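Local atomic coordinates of TlmII (Streptoalloteichus hindustanus, PDB entry 4HVM), a protein that takes part in tallysomycin biosynthesis and belongs to the condensation-domain family of nonribosomal peptide synthetases, possibly binding phosphopantetheine. Residues R25-A30 and H141-D146; G45-D50 and A156-Y161; P215-L220 and V429-Q434. All coordinates share one frame; numbering follows the deposited sequence.

Contact 1: R25-A30 and H141-D146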
# COMPACT_ATOMS: atom_id res chain seq x y z
N ARG A 25 -5.09 7.43 -14.12
CA ARG A 25 -5.26 8.87 -14.32
C ARG A 25 -4.04 9.68 -13.90
O ARG A 25 -3.71 10.68 -14.52
CB ARG A 25 -6.52 9.37 -13.60
CG ARG A 25 -7.82 8.96 -14.27
CD ARG A 25 -9.03 9.62 -13.62
NE ARG A 25 -10.27 9.34 -14.34
CZ ARG A 25 -11.11 8.35 -14.04
NH1 ARG A 25 -10.86 7.54 -13.02
NH2 ARG A 25 -12.20 8.16 -14.77
N TRP A 26 -3.37 9.23 -12.84
CA TRP A 26 -2.19 9.93 -12.34
C TRP A 26 -0.89 9.20 -12.70
O TRP A 26 0.16 9.83 -12.83
CB TRP A 26 -2.28 10.15 -10.83
CG TRP A 26 -2.09 8.91 -10.00
CD1 TRP A 26 -3.04 7.98 -9.69
CD2 TRP A 26 -0.88 8.47 -9.38
NE1 TRP A 26 -2.49 6.99 -8.92
CE2 TRP A 26 -1.17 7.26 -8.71
CE3 TRP A 26 0.42 8.98 -9.32
CZ2 TRP A 26 -0.20 6.56 -7.99
CZ3 TRP A 26 1.38 8.27 -8.61
CH2 TRP A 26 1.06 7.08 -7.95
N LEU A 27 -0.96 7.88 -12.86
CA LEU A 27 0.22 7.08 -13.16
C LEU A 27 0.73 7.25 -14.58
O LEU A 27 1.89 6.96 -14.88
CB LEU A 27 -0.05 5.60 -12.89
CG LEU A 27 0.09 5.15 -11.44
CD1 LEU A 27 -0.28 3.68 -11.29
CD2 LEU A 27 1.50 5.41 -10.96
N ARG A 28 -0.15 7.70 -15.47
CA ARG A 28 0.18 7.82 -16.89
C ARG A 28 1.26 8.87 -17.15
O ARG A 28 2.10 8.70 -18.04
CB ARG A 28 -1.08 8.12 -17.70
CG ARG A 28 -0.86 8.16 -19.21
CD ARG A 28 -2.18 8.34 -19.94
NE ARG A 28 -2.99 9.39 -19.33
CZ ARG A 28 -2.83 10.69 -19.58
NH1 ARG A 28 -1.89 11.10 -20.42
NH2 ARG A 28 -3.61 11.58 -18.98
N GLU A 29 1.23 9.95 -16.38
CA GLU A 29 2.18 11.04 -16.57
C GLU A 29 3.29 11.04 -15.52
O GLU A 29 4.22 11.85 -15.59
CB GLU A 29 1.46 12.39 -16.59
CG GLU A 29 0.74 12.69 -17.89
CD GLU A 29 -0.17 13.90 -17.79
OE1 GLU A 29 -0.20 14.69 -18.76
OE2 GLU A 29 -0.86 14.04 -16.76
N ALA A 30 3.19 10.13 -14.56
CA ALA A 30 4.23 9.97 -13.55
C ALA A 30 5.30 9.03 -14.09
O ALA A 30 5.03 8.25 -15.01
CB ALA A 30 3.63 9.41 -12.27
N HIS A 141 3.67 -3.86 -10.69
CA HIS A 141 2.89 -2.67 -10.95
C HIS A 141 1.66 -2.69 -10.05
O HIS A 141 1.01 -3.73 -9.90
CB HIS A 141 2.47 -2.66 -12.42
CG HIS A 141 2.01 -1.33 -12.93
ND1 HIS A 141 0.81 -0.77 -12.57
CD2 HIS A 141 2.60 -0.46 -13.78
CE1 HIS A 141 0.67 0.40 -13.17
NE2 HIS A 141 1.75 0.61 -13.91
N GLN A 142 1.33 -1.55 -9.46
CA GLN A 142 0.25 -1.48 -8.47
C GLN A 142 -1.14 -1.66 -9.08
O GLN A 142 -2.11 -1.87 -8.36
CB GLN A 142 0.30 -0.16 -7.70
CG GLN A 142 -0.01 1.06 -8.55
CD GLN A 142 -0.36 2.28 -7.72
OE1 GLN A 142 0.52 3.01 -7.25
NE2 GLN A 142 -1.66 2.51 -7.53
N MSE A 143 -1.23 -1.59 -10.40
CA MSE A 143 -2.50 -1.79 -11.09
C MSE A 143 -2.76 -3.27 -11.36
O MSE A 143 -3.77 -3.63 -11.96
CB MSE A 143 -2.53 -1.00 -12.41
CG MSE A 143 -2.70 0.49 -12.23
SE MSE A 143 -2.72 1.45 -13.92
CE MSE A 143 -4.08 0.40 -14.83
N LEU A 144 -1.83 -4.11 -10.92
CA LEU A 144 -1.99 -5.55 -11.03
C LEU A 144 -2.06 -6.18 -9.65
O LEU A 144 -2.93 -7.01 -9.38
CB LEU A 144 -0.83 -6.17 -11.81
CG LEU A 144 -0.76 -5.86 -13.31
CD1 LEU A 144 0.26 -6.76 -13.99
CD2 LEU A 144 -2.12 -6.02 -13.96
N LEU A 145 -1.15 -5.77 -8.77
CA LEU A 145 -1.10 -6.32 -7.42
C LEU A 145 -1.08 -5.21 -6.37
O LEU A 145 -0.24 -4.31 -6.42
CB LEU A 145 0.15 -7.19 -7.26
CG LEU A 145 0.35 -8.30 -8.29
CD1 LEU A 145 1.63 -9.07 -8.00
CD2 LEU A 145 -0.84 -9.23 -8.31
N ASP A 146 -2.01 -5.27 -5.42
CA ASP A 146 -1.98 -4.37 -4.27
C ASP A 146 -1.11 -4.96 -3.16
O ASP A 146 -0.44 -5.98 -3.37
CB ASP A 146 -3.40 -4.06 -3.77
CG ASP A 146 -4.22 -5.31 -3.49
OD1 ASP A 146 -3.65 -6.41 -3.40
OD2 ASP A 146 -5.45 -5.17 -3.35
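Leu27 and Trp26 meet Gln142, His141 and Met143 in a small, largely apolar contact that joins the C-terminal part of helix 18-27 to the loop between strand 133-141 and helix 147-161. Most of the touching falls to one methyl group, Leu27 CD1. It lies 3.8 Å from CG of Gln142, sits obliquely by the imidazole with 3.9 Å to His141 CE1, and packs against CG of Met143, a selenomethionine, at 4.1 Å. With chi1 at 67°, CG of Gln142 stands between its own backbone N and carbonyl carbon, and the extended chain carries the amide past Leu27 to the indole. There Gln142 OE1 comes up to the ring edge, 3.7 Å from Trp26 CZ2, with amide and ring planes 67° apart. Leu27 CG, from the neighbouring residue, lies over one indole face toward its rim. The run from His141 to Asp146 lies where condensation domains carry the HHxxxDG signature, and Gln142 appears to stand in for the second histidine, the residue usually assigned to catalysis in the family. His141 remains, its ring rotation fixed by the in-plane bond from Met143 N to His141 ND1 (3.1 Å, 160°), while its carbonyl O accepts from Leu144 N and Leu145 N. Asp146 also remains, capping helix 147-161 and forming a salt bridge with Arg284, as the aspartate of this signature commonly does with an arginine.

Contact 2: G45-D50 and A156-Y161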
# COMPACT_ATOMS: atom_id res chain seq x y z
N GLY A 45 17.03 -23.02 4.57
CA GLY A 45 17.10 -24.46 4.69
C GLY A 45 17.61 -25.07 3.39
O GLY A 45 18.18 -24.36 2.56
N ARG A 46 17.40 -26.37 3.21
CA ARG A 46 17.79 -27.02 1.96
C ARG A 46 16.77 -26.69 0.88
O ARG A 46 15.65 -27.20 0.89
CB ARG A 46 17.91 -28.53 2.15
CG ARG A 46 18.83 -28.93 3.30
CD ARG A 46 19.18 -30.41 3.26
NE ARG A 46 19.65 -30.89 4.56
CZ ARG A 46 20.89 -30.76 5.01
NH1 ARG A 46 21.82 -30.18 4.26
NH2 ARG A 46 21.22 -31.23 6.21
N ILE A 47 17.17 -25.83 -0.06
CA ILE A 47 16.26 -25.34 -1.09
C ILE A 47 16.76 -25.68 -2.49
O ILE A 47 17.88 -25.34 -2.86
CB ILE A 47 16.05 -23.82 -0.98
CG1 ILE A 47 15.53 -23.44 0.41
CG2 ILE A 47 15.10 -23.32 -2.07
CD1 ILE A 47 15.48 -21.95 0.65
N ASP A 48 15.92 -26.36 -3.27
CA ASP A 48 16.23 -26.67 -4.66
C ASP A 48 15.83 -25.49 -5.55
O ASP A 48 14.64 -25.23 -5.75
CB ASP A 48 15.50 -27.94 -5.09
CG ASP A 48 16.06 -28.55 -6.35
OD1 ASP A 48 16.86 -27.89 -7.05
OD2 ASP A 48 15.70 -29.71 -6.66
N ASP A 49 16.83 -24.78 -6.06
CA ASP A 49 16.58 -23.58 -6.87
C ASP A 49 15.75 -23.87 -8.11
O ASP A 49 14.81 -23.13 -8.41
CB ASP A 49 17.90 -22.92 -7.27
CG ASP A 49 18.55 -22.16 -6.13
OD1 ASP A 49 17.88 -21.96 -5.09
OD2 ASP A 49 19.72 -21.76 -6.27
N ASP A 50 16.10 -24.93 -8.82
CA ASP A 50 15.40 -25.30 -10.05
C ASP A 50 13.94 -25.65 -9.76
O ASP A 50 13.05 -25.35 -10.55
CB ASP A 50 16.10 -26.46 -10.74
CG ASP A 50 17.50 -26.10 -11.21
OD1 ASP A 50 17.66 -25.01 -11.81
OD2 ASP A 50 18.44 -26.89 -10.97
N ALA A 156 1.93 -18.24 -2.89
CA ALA A 156 1.50 -19.23 -3.87
C ALA A 156 2.68 -19.96 -4.51
O ALA A 156 2.58 -21.14 -4.85
CB ALA A 156 0.64 -18.58 -4.94
N VAL A 157 3.80 -19.25 -4.68
CA VAL A 157 5.00 -19.85 -5.25
C VAL A 157 5.58 -20.91 -4.33
O VAL A 157 5.95 -21.99 -4.77
CB VAL A 157 6.07 -18.78 -5.56
CG1 VAL A 157 7.34 -19.44 -6.09
CG2 VAL A 157 5.54 -17.77 -6.57
N TRP A 158 5.63 -20.60 -3.04
CA TRP A 158 6.11 -21.56 -2.05
C TRP A 158 5.15 -22.73 -1.90
O TRP A 158 5.57 -23.85 -1.59
CB TRP A 158 6.36 -20.88 -0.71
CG TRP A 158 7.65 -20.12 -0.65
CD1 TRP A 158 7.81 -18.77 -0.59
CD2 TRP A 158 8.97 -20.68 -0.66
NE1 TRP A 158 9.15 -18.45 -0.56
CE2 TRP A 158 9.88 -19.61 -0.60
CE3 TRP A 158 9.47 -21.98 -0.71
CZ2 TRP A 158 11.27 -19.80 -0.58
CZ3 TRP A 158 10.84 -22.17 -0.69
CH2 TRP A 158 11.72 -21.09 -0.63
N GLN A 159 3.86 -22.47 -2.10
CA GLN A 159 2.87 -23.54 -2.09
C GLN A 159 3.11 -24.52 -3.23
O GLN A 159 3.00 -25.73 -3.05
CB GLN A 159 1.45 -22.97 -2.18
CG GLN A 159 0.89 -22.44 -0.86
CD GLN A 159 -0.58 -22.08 -0.96
OE1 GLN A 159 -1.16 -22.04 -2.05
NE2 GLN A 159 -1.21 -21.83 0.19
N ALA A 160 3.44 -23.98 -4.40
CA ALA A 160 3.71 -24.80 -5.57
C ALA A 160 4.98 -25.61 -5.38
O ALA A 160 5.10 -26.72 -5.90
CB ALA A 160 3.82 -23.93 -6.82
N TYR A 161 5.92 -25.06 -4.62
CA TYR A 161 7.19 -25.72 -4.35
C TYR A 161 6.99 -27.04 -3.61
O TYR A 161 7.75 -27.99 -3.80
CB TYR A 161 8.10 -24.79 -3.55
CG TYR A 161 9.46 -25.36 -3.21
CD1 TYR A 161 10.49 -25.35 -4.14
CD2 TYR A 161 9.72 -25.91 -1.96
CE1 TYR A 161 11.74 -25.86 -3.84
CE2 TYR A 161 10.96 -26.43 -1.65
CZ TYR A 161 11.97 -26.40 -2.59
OH TYR A 161 13.21 -26.92 -2.28
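Arg46 only skirts Tyr161: the carbonyl O of Arg46 lies 4.0 Å from Tyr161 OH, while the end of its side chain leads away. Ile47 comes next and reaches two aromatic rings with two branches. Ile47 CD1 ends at the edge of the indole, near its plane and 4.1 Å from Trp158 CH2; Ile47 CG2 approaches the phenol obliquely, 4.4 Å from Tyr161 CZ. The isoleucine side chain crosses both aromatic side chains at about a right angle, and it also packs on Val134 of strand 133-141. Asp48 supplies the polar part of the contact through its backbone. Asp48 N donates to Tyr161 OH at 2.9 Å in a nearly straight bond (168°), and Asp48 O sits at the edge of the same ring, 3.5 Å from Tyr161 CE1. Tyr161 reaches this far because CG is anti to its backbone N (chi1 -180°), which swings the ring out from the helix toward the 45-50 turn. Trp158, one helical turn earlier, lays CZ3 over the rim of one face of the Tyr161 ring, 4.1 Å above its plane. Asp48 is the N-cap residue of helix 49-62, so the tyrosine hydroxyl is held just where that helix begins, and the tyrosine side chain also touches Arg51 and Leu52 in its first turn. Helices 49-62 and 147-161 pack together through Val59 and Val157, and Val157 and Trp158 rest on Leu136 of the five-stranded sheet, the helix-on-sheet layering of the chloramphenicol acetyltransferase-like fold to which condensation domains belong.

Contact 3: P215-L220 and V429-Q434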
# COMPACT_ATOMS: atom_id res chain seq x y z
N PRO A 215 11.94 15.74 0.92
CA PRO A 215 11.49 14.62 1.75
C PRO A 215 12.63 13.96 2.51
O PRO A 215 13.65 13.59 1.92
CB PRO A 215 10.90 13.64 0.73
CG PRO A 215 11.59 13.96 -0.55
CD PRO A 215 11.84 15.43 -0.52
N GLU A 216 12.46 13.81 3.82
CA GLU A 216 13.47 13.17 4.66
C GLU A 216 12.86 12.02 5.47
O GLU A 216 11.72 12.11 5.92
CB GLU A 216 14.11 14.20 5.59
CG GLU A 216 13.12 15.08 6.35
CD GLU A 216 13.81 16.23 7.07
OE1 GLU A 216 15.05 16.20 7.18
OE2 GLU A 216 13.11 17.15 7.52
N THR A 217 13.62 10.95 5.64
CA THR A 217 13.11 9.73 6.26
C THR A 217 13.62 9.50 7.69
O THR A 217 14.81 9.63 7.96
CB THR A 217 13.46 8.51 5.39
OG1 THR A 217 12.78 8.61 4.14
CG2 THR A 217 13.05 7.21 6.08
N SER A 218 12.70 9.17 8.58
CA SER A 218 13.03 8.83 9.96
C SER A 218 12.37 7.50 10.31
O SER A 218 11.29 7.19 9.82
CB SER A 218 12.55 9.92 10.91
OG SER A 218 13.01 11.19 10.50
N ARG A 219 13.02 6.72 11.17
CA ARG A 219 12.50 5.41 11.54
C ARG A 219 12.43 5.19 13.05
O ARG A 219 13.32 5.62 13.79
CB ARG A 219 13.33 4.30 10.89
CG ARG A 219 13.23 4.27 9.38
CD ARG A 219 14.09 3.17 8.78
NE ARG A 219 14.10 3.24 7.32
CZ ARG A 219 14.92 4.02 6.62
NH1 ARG A 219 15.79 4.79 7.25
NH2 ARG A 219 14.86 4.02 5.30
N LEU A 220 11.37 4.54 13.49
CA LEU A 220 11.19 4.16 14.89
C LEU A 220 10.89 2.67 14.98
O LEU A 220 9.84 2.22 14.54
CB LEU A 220 10.05 4.96 15.52
CG LEU A 220 9.65 4.54 16.94
CD1 LEU A 220 10.77 4.83 17.92
CD2 LEU A 220 8.37 5.23 17.36
N VAL A 429 8.65 -1.66 12.27
CA VAL A 429 9.37 -0.41 12.07
C VAL A 429 8.47 0.63 11.42
O VAL A 429 7.93 0.41 10.34
CB VAL A 429 10.63 -0.62 11.22
CG1 VAL A 429 11.30 0.72 10.93
CG2 VAL A 429 11.59 -1.55 11.93
N ILE A 430 8.32 1.77 12.09
CA ILE A 430 7.55 2.88 11.54
C ILE A 430 8.43 3.78 10.68
O ILE A 430 9.35 4.42 11.17
CB ILE A 430 6.91 3.71 12.67
CG1 ILE A 430 5.97 2.85 13.50
CG2 ILE A 430 6.17 4.90 12.09
CD1 ILE A 430 5.34 3.58 14.67
N VAL A 431 8.14 3.81 9.38
CA VAL A 431 8.92 4.64 8.46
C VAL A 431 8.20 5.95 8.16
O VAL A 431 7.09 5.96 7.63
CB VAL A 431 9.22 3.91 7.14
CG1 VAL A 431 10.11 4.76 6.26
CG2 VAL A 431 9.87 2.56 7.42
N LEU A 432 8.84 7.06 8.51
CA LEU A 432 8.22 8.38 8.38
C LEU A 432 8.86 9.20 7.28
O LEU A 432 10.08 9.37 7.26
CB LEU A 432 8.31 9.15 9.70
CG LEU A 432 7.87 10.61 9.68
CD1 LEU A 432 6.37 10.72 9.46
CD2 LEU A 432 8.29 11.32 10.96
N ASP A 433 8.04 9.72 6.37
CA ASP A 433 8.51 10.59 5.30
C ASP A 433 7.90 11.98 5.46
O ASP A 433 6.69 12.15 5.31
CB ASP A 433 8.14 10.00 3.94
CG ASP A 433 8.84 8.68 3.66
OD1 ASP A 433 10.05 8.57 3.94
OD2 ASP A 433 8.17 7.74 3.18
N GLN A 434 8.73 12.97 5.78
CA GLN A 434 8.22 14.31 6.06
C GLN A 434 8.75 15.37 5.11
O GLN A 434 9.78 15.21 4.47
CB GLN A 434 8.54 14.71 7.50
CG GLN A 434 7.61 14.10 8.52
CD GLN A 434 7.25 15.06 9.64
OE1 GLN A 434 6.13 15.57 9.70
NE2 GLN A 434 8.20 15.32 10.53
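Matching chi1 values of -64° place Thr217 OG1 and Asp433 CG each beside its own backbone N, and because the two residues are a non-hydrogen-bonded pair on one face of the sheet, the side chains run side by side and point the same way. The hydroxyl donates to the carboxylate, Thr217 OG1 to Asp433 OD1 at 2.7 Å, and meets OD1 nearly along its C-O axis. The other threonine branch, Thr217 CG2, touches Val431 CG1 at 3.8 Å and lies over one face of the Arg219 guanidinium, toward its rim. Between these antiparallel strands, Arg219-Val431 is also a non-hydrogen-bonded pair. Glu216-Gln434, Ser218-Leu432 and Leu220-Ile430 are hydrogen-bonded pairs with two backbone bonds each, for example Leu432 N to Ser218 O at 2.8 Å. CA-H...O contacts from Thr217 CA to Leu432 O and from Arg219 CA to Ile430 O add to them. Strand 216-223 is one of the two edge strands of a six-stranded mixed sheet, and strand 427-434 lies between it and strand 417-424, to which Val429, Val431 and Asp433 are hydrogen-bonded. On the sheet face that carries Ser218 and Leu220, helix 445-459 packs through Leu447, with Asp451 and Met454 also against Leu220.

In the fold
From the N terminus, helix 18-27 opens contact 1 and the turn before helix 49-62 opens contact 2. The chain then runs through the rest of the five-stranded sheet except strand 385-388. Contact 1 closes at 141-146, after 110 intervening residues, and contact 2 at 156-161, so the two loops cross rather than nest. Both ends of helix 147-161 are thus tied to earlier elements: its entry loop to helix 18-27, its C-terminal turn to the start of helix 49-62. Contact 3 follows in series, closing a loop of 208 residues and pairing strands within the six-stranded sheet; its centre is about 23 Å from that of contact 1 and 34 Å from that of contact 2.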